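Long-range contacts in succinate dehydrogenase (Membrane anchor subunit) (Mycolicibacterium smegmatis, PDB 7D6V), which probably carries electrons from succinate oxidation through a membrane-embedded iron-sulfur cluster to quinone, as the membrane anchor subunit of succinate dehydrogenase: residues Pro69-Cys74 against Ile97-Ile102; Ile197-Tyr202 against Trp245-Thr250. One frame throughout, in Å; residues are numbered along the deposited sequence.

Contact 1 (Pro69-Cys74 against Ile97-Ile102); sequences PFYSPC and IPMAFI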
loop_
_atom_site.group_PDB
_atom_site.type_symbol
_atom_site.label_atom_id
_atom_site.label_comp_id
_atom_site.label_asym_id
_atom_site.label_seq_id
_atom_site.Cartn_x
_atom_site.Cartn_y
_atom_site.Cartn_z
ATOM N N PRO C 69 35.081 -17.319 31.709
ATOM C CA PRO C 69 35.313 -16.490 30.516
ATOM C C PRO C 69 35.747 -15.070 30.832
ATOM O O PRO C 69 36.395 -14.439 29.989
ATOM C CB PRO C 69 33.955 -16.512 29.806
ATOM C CG PRO C 69 33.280 -17.727 30.308
ATOM C CD PRO C 69 33.740 -17.923 31.712
ATOM N N PHE C 70 35.409 -14.542 32.008
ATOM C CA PHE C 70 35.853 -13.208 32.394
ATOM C C PHE C 70 37.335 -13.158 32.734
ATOM O O PHE C 70 37.875 -12.062 32.909
ATOM C CB PHE C 70 35.022 -12.697 33.573
ATOM C CG PHE C 70 33.666 -12.180 33.181
ATOM C CD1 PHE C 70 32.547 -12.494 33.922
ATOM C CD2 PHE C 70 33.515 -11.373 32.070
ATOM C CE1 PHE C 70 31.305 -12.024 33.567
ATOM C CE2 PHE C 70 32.271 -10.897 31.709
ATOM C CZ PHE C 70 31.166 -11.226 32.460
ATOM N N TYR C 71 37.997 -14.310 32.839
ATOM C CA TYR C 71 39.437 -14.386 33.052
ATOM C C TYR C 71 40.118 -15.210 31.968
ATOM O O TYR C 71 41.224 -15.709 32.188
ATOM C CB TYR C 71 39.756 -14.998 34.420
ATOM C CG TYR C 71 39.494 -14.110 35.609
ATOM C CD1 TYR C 71 38.199 -13.794 35.989
ATOM C CD2 TYR C 71 40.540 -13.605 36.366
ATOM C CE1 TYR C 71 37.956 -12.991 37.076
ATOM C CE2 TYR C 71 40.304 -12.803 37.458
ATOM C CZ TYR C 71 39.011 -12.498 37.807
ATOM O OH TYR C 71 38.768 -11.698 38.895
ATOM N N SER C 72 39.481 -15.363 30.795
ATOM C CA SER C 72 39.836 -16.478 29.916
ATOM C C SER C 72 41.263 -16.376 29.388
ATOM O O SER C 72 42.083 -17.253 29.708
ATOM C CB SER C 72 38.792 -16.623 28.806
ATOM O OG SER C 72 37.532 -16.983 29.337
ATOM N N PRO C 73 41.642 -15.357 28.596
ATOM C CA PRO C 73 43.063 -15.252 28.245
ATOM C C PRO C 73 43.848 -14.782 29.455
ATOM O O PRO C 73 43.754 -13.619 29.858
ATOM C CB PRO C 73 43.080 -14.228 27.101
ATOM C CG PRO C 73 41.646 -14.048 26.707
ATOM C CD PRO C 73 40.876 -14.275 27.964
ATOM N N CYS C 74 44.622 -15.683 30.049
ATOM C CA CYS C 74 45.204 -15.474 31.371
ATOM C C CYS C 74 46.720 -15.557 31.211
ATOM O O CYS C 74 47.328 -16.603 31.438
ATOM C CB CYS C 74 44.637 -16.533 32.332
ATOM S SG CYS C 74 44.628 -16.107 34.074
ATOM N N ILE C 97 44.925 -3.420 36.604
ATOM C CA ILE C 97 44.897 -4.154 35.345
ATOM C C ILE C 97 44.188 -5.478 35.607
ATOM O O ILE C 97 44.674 -6.271 36.429
ATOM C CB ILE C 97 46.310 -4.385 34.799
ATOM C CG1 ILE C 97 47.067 -3.060 34.722
ATOM C CG2 ILE C 97 46.252 -5.048 33.435
ATOM C CD1 ILE C 97 46.379 -2.024 33.872
ATOM N N PRO C 98 43.049 -5.742 34.977
ATOM C CA PRO C 98 42.398 -7.038 35.164
ATOM C C PRO C 98 43.228 -8.150 34.549
ATOM O O PRO C 98 43.994 -7.936 33.607
ATOM C CB PRO C 98 41.057 -6.870 34.444
ATOM C CG PRO C 98 41.307 -5.817 33.430
ATOM C CD PRO C 98 42.341 -4.894 34.004
ATOM N N MET C 99 43.075 -9.352 35.101
ATOM C CA MET C 99 43.860 -10.484 34.622
ATOM C C MET C 99 43.552 -10.825 33.170
ATOM O O MET C 99 44.362 -11.491 32.518
ATOM C CB MET C 99 43.626 -11.698 35.517
ATOM C CG MET C 99 44.703 -11.888 36.570
ATOM S SD MET C 99 44.743 -13.556 37.235
ATOM C CE MET C 99 45.677 -13.295 38.736
ATOM N N ALA C 100 42.419 -10.366 32.647
ATOM C CA ALA C 100 42.012 -10.597 31.267
ATOM C C ALA C 100 41.967 -9.289 30.482
ATOM O O ALA C 100 41.030 -9.026 29.729
ATOM C CB ALA C 100 40.661 -11.304 31.210
ATOM N N PHE C 101 42.987 -8.451 30.668
ATOM C CA PHE C 101 43.071 -7.161 29.995
ATOM C C PHE C 101 43.255 -7.287 28.490
ATOM O O PHE C 101 43.126 -6.283 27.784
ATOM C CB PHE C 101 44.226 -6.349 30.576
ATOM C CG PHE C 101 45.577 -6.943 30.303
ATOM C CD1 PHE C 101 46.350 -6.484 29.250
ATOM C CD2 PHE C 101 46.076 -7.959 31.097
ATOM C CE1 PHE C 101 47.588 -7.029 28.997
ATOM C CE2 PHE C 101 47.313 -8.505 30.846
ATOM C CZ PHE C 101 48.070 -8.039 29.795
ATOM N N ILE C 102 43.585 -8.476 27.990
ATOM C CA ILE C 102 43.751 -8.659 26.553
ATOM C C ILE C 102 42.400 -8.662 25.851
ATOM O O ILE C 102 42.242 -8.069 24.779
ATOM C CB ILE C 102 44.542 -9.950 26.276
ATOM C CG1 ILE C 102 45.994 -9.786 26.725
ATOM C CG2 ILE C 102 44.467 -10.327 24.807
ATOM C CD1 ILE C 102 46.745 -8.719 25.973
#
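Met99 and Ala100 press against Tyr71 from the middle of a type I beta turn, Pro98 to Phe101, which packs on the bend at Tyr71-Cys74, so this is loop-on-loop packing in the long connection ahead of helix 104-112. The backbones come closest at Tyr71 and Ala100, with CA atoms 4.9 Å apart. Met99 can be followed outward. Its CB approaches the Tyr71 ring obliquely, 3.7 Å from CD2 and slightly farther from CE2. From CG the chain runs extended (chi2 -161°, chi3 -162°), which carries the thioether past the tyrosine, and SD ends up 4.1 Å from SG of Cys74. Beyond SD the chain leads away from Pro69-Cys74; the side chain also touches Tyr59, whose ring stacks on that of Tyr71. The tyrosine is held at its far end as well, because its OH takes a hydrogen bond from Gly56 N and gives one to Arg52 O at the end of helix 33-55. Ala100 packs into the bend: its CB points at it, 3.8 Å from CA of Tyr71, and Pro73 flanks the same methyl with its ring carbon CD. Backbone oxygens also face each other here, Pro73 O standing 3.5 Å from Met99 O, two acceptors with no bond between them. The same Ala100 CB also rests against the carbonyl oxygen of Phe70, CB to O 3.4 Å.

Contact 2 (Ile197-Tyr202 against Trp245-Thr250); sequences ILLWVY and WITLGT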
loop_
_atom_site.group_PDB
_atom_site.type_symbol
_atom_site.label_atom_id
_atom_site.label_comp_id
_atom_site.label_asym_id
_atom_site.label_seq_id
_atom_site.Cartn_x
_atom_site.Cartn_y
_atom_site.Cartn_z
ATOM N N ILE C 197 28.376 -22.104 23.231
ATOM C CA ILE C 197 27.474 -22.250 22.091
ATOM C C ILE C 197 26.619 -21.001 21.918
ATOM O O ILE C 197 26.448 -20.494 20.802
ATOM C CB ILE C 197 26.609 -23.513 22.257
ATOM C CG1 ILE C 197 27.461 -24.769 22.101
ATOM C CG2 ILE C 197 25.468 -23.522 21.256
ATOM C CD1 ILE C 197 26.746 -26.037 22.501
ATOM N N LEU C 198 26.073 -20.478 23.017
ATOM C CA LEU C 198 25.221 -19.297 22.917
ATOM C C LEU C 198 26.021 -18.066 22.511
ATOM O O LEU C 198 25.520 -17.207 21.775
ATOM C CB LEU C 198 24.495 -19.070 24.240
ATOM C CG LEU C 198 23.326 -20.033 24.455
ATOM C CD1 LEU C 198 22.782 -19.923 25.862
ATOM C CD2 LEU C 198 22.235 -19.774 23.436
ATOM N N LEU C 199 27.270 -17.963 22.974
ATOM C CA LEU C 199 28.136 -16.875 22.533
ATOM C C LEU C 199 28.404 -16.963 21.039
ATOM O O LEU C 199 28.426 -15.944 20.344
ATOM C CB LEU C 199 29.449 -16.896 23.310
ATOM C CG LEU C 199 29.414 -16.365 24.741
ATOM C CD1 LEU C 199 30.781 -16.509 25.380
ATOM C CD2 LEU C 199 28.959 -14.922 24.763
ATOM N N TRP C 200 28.622 -18.176 20.530
ATOM C CA TRP C 200 28.798 -18.344 19.092
ATOM C C TRP C 200 27.547 -17.926 18.332
ATOM O O TRP C 200 27.638 -17.291 17.277
ATOM C CB TRP C 200 29.155 -19.792 18.767
ATOM C CG TRP C 200 30.618 -20.073 18.753
ATOM C CD1 TRP C 200 31.278 -20.987 19.510
ATOM C CD2 TRP C 200 31.605 -19.448 17.926
ATOM N NE1 TRP C 200 32.616 -20.969 19.217
ATOM C CE2 TRP C 200 32.844 -20.033 18.245
ATOM C CE3 TRP C 200 31.563 -18.450 16.948
ATOM C CZ2 TRP C 200 34.028 -19.655 17.624
ATOM C CZ3 TRP C 200 32.740 -18.076 16.337
ATOM C CH2 TRP C 200 33.956 -18.675 16.676
ATOM N N VAL C 201 26.371 -18.283 18.848
ATOM C CA VAL C 201 25.124 -17.894 18.192
ATOM C C VAL C 201 25.002 -16.375 18.139
ATOM O O VAL C 201 24.656 -15.793 17.103
ATOM C CB VAL C 201 23.920 -18.532 18.904
ATOM C CG1 VAL C 201 22.621 -18.010 18.324
ATOM C CG2 VAL C 201 23.980 -20.040 18.789
ATOM N N TYR C 202 25.294 -15.710 19.259
ATOM C CA TYR C 202 25.213 -14.253 19.298
ATOM C C TYR C 202 26.219 -13.611 18.350
ATOM O O TYR C 202 25.901 -12.635 17.663
ATOM C CB TYR C 202 25.430 -13.754 20.724
ATOM C CG TYR C 202 25.606 -12.259 20.816
ATOM C CD1 TYR C 202 24.566 -11.398 20.500
ATOM C CD2 TYR C 202 26.813 -11.708 21.213
ATOM C CE1 TYR C 202 24.724 -10.033 20.580
ATOM C CE2 TYR C 202 26.979 -10.347 21.295
ATOM C CZ TYR C 202 25.933 -9.513 20.979
ATOM O OH TYR C 202 26.099 -8.154 21.065
ATOM N N TRP C 245 20.819 -10.480 25.355
ATOM C CA TRP C 245 20.423 -10.608 26.752
ATOM C C TRP C 245 20.675 -12.017 27.270
ATOM O O TRP C 245 21.107 -12.199 28.418
ATOM C CB TRP C 245 18.951 -10.233 26.910
ATOM C CG TRP C 245 18.685 -8.775 26.730
ATOM C CD1 TRP C 245 18.026 -8.188 25.695
ATOM C CD2 TRP C 245 19.079 -7.715 27.606
ATOM N NE1 TRP C 245 17.981 -6.830 25.871
ATOM C CE2 TRP C 245 18.621 -6.513 27.038
ATOM C CE3 TRP C 245 19.774 -7.665 28.818
ATOM C CZ2 TRP C 245 18.835 -5.276 27.637
ATOM C CZ3 TRP C 245 19.984 -6.437 29.410
ATOM C CH2 TRP C 245 19.516 -5.259 28.821
ATOM N N ILE C 246 20.424 -13.028 26.435
ATOM C CA ILE C 246 20.639 -14.407 26.861
ATOM C C ILE C 246 22.113 -14.653 27.152
ATOM O O ILE C 246 22.460 -15.303 28.143
ATOM C CB ILE C 246 20.094 -15.386 25.805
ATOM C CG1 ILE C 246 18.569 -15.417 25.851
ATOM C CG2 ILE C 246 20.653 -16.781 26.025
ATOM C CD1 ILE C 246 17.957 -16.370 24.860
ATOM N N THR C 247 23.003 -14.135 26.304
ATOM C CA THR C 247 24.427 -14.349 26.529
ATOM C C THR C 247 24.925 -13.559 27.729
ATOM O O THR C 247 25.810 -14.028 28.451
ATOM C CB THR C 247 25.228 -14.001 25.276
ATOM O OG1 THR C 247 24.950 -12.654 24.882
ATOM C CG2 THR C 247 24.898 -14.958 24.151
ATOM N N LEU C 248 24.363 -12.374 27.978
ATOM C CA LEU C 248 24.697 -11.671 29.215
ATOM C C LEU C 248 24.340 -12.519 30.430
ATOM O O LEU C 248 25.158 -12.707 31.345
ATOM C CB LEU C 248 23.973 -10.327 29.273
ATOM C CG LEU C 248 24.502 -9.201 28.386
ATOM C CD1 LEU C 248 23.990 -7.861 28.878
ATOM C CD2 LEU C 248 26.017 -9.222 28.334
ATOM N N GLY C 249 23.124 -13.066 30.436
ATOM C CA GLY C 249 22.710 -13.908 31.546
ATOM C C GLY C 249 23.589 -15.133 31.711
ATOM O O GLY C 249 24.013 -15.462 32.820
ATOM N N THR C 250 23.879 -15.821 30.607
ATOM C CA THR C 250 24.661 -17.050 30.701
ATOM C C THR C 250 26.101 -16.774 31.107
ATOM O O THR C 250 26.702 -17.588 31.814
ATOM C CB THR C 250 24.618 -17.822 29.385
ATOM O OG1 THR C 250 25.121 -17.004 28.325
ATOM C CG2 THR C 250 23.199 -18.244 29.070
#
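Ile246 and Leu198 meet where two transmembrane helices, 188-204 and 240-264, pack antiparallel in the helical bundle of the anchor, their local axes 9.4 Å apart at an angle of 152°. Going along the second helix, Ile246 comes first and gives one branch, its CG2 lying 3.8 Å from CD1 of Leu198. Thr247 follows as the central residue. With CG2 anti to its own carbonyl carbon, the methyl reaches the backbone oxygen of Leu198 and sits 3.7 Å from CB of Tyr202, while Leu199 CD2 lies against Thr247 CB, the two side chains crossing obliquely. The hydroxyl OG1 lies above one face of the Tyr202 ring, offset toward the rim. It accepts a hydrogen bond from Arg111 NH2, with Phe243 O and Ala244 O of its own helix also in bonding distance. That ring is part of the iron-sulfur pocket: Tyr202 touches the cluster, and its plane runs almost parallel to that of His240. One turn on from Ile246, the Thr250 hydroxyl is within bonding reach of Asn195 OD1 and of Ile246 O and Thr247 O in its own helix. Its methyl is left for packing, where CG2 crosses the Leu198 side chain at about a right angle, 3.6 Å from CD1.

In the fold
Both segments of contact 1 precede those of contact 2 in the sequence; their centres lie 19 Å apart and their nearest atoms about 5 Å. Helix 240-264 joins them: its 245-250 part packs in contact 2, and a little further on Leu251, Thr254 and Asp255 meet Pro69 and Phe70 of contact 1. Helix 155-175 gives a second bridge, since Asn169 touches Leu199 and makes a weak hydrogen bond to Ser72. Contact 2, its centre about 7 Å from the centre of the folded chain, joins two helices beside the iron-sulfur cluster and lipid, whereas contact 1 folds the long loop over one end of the same bundle, farther from the cluster.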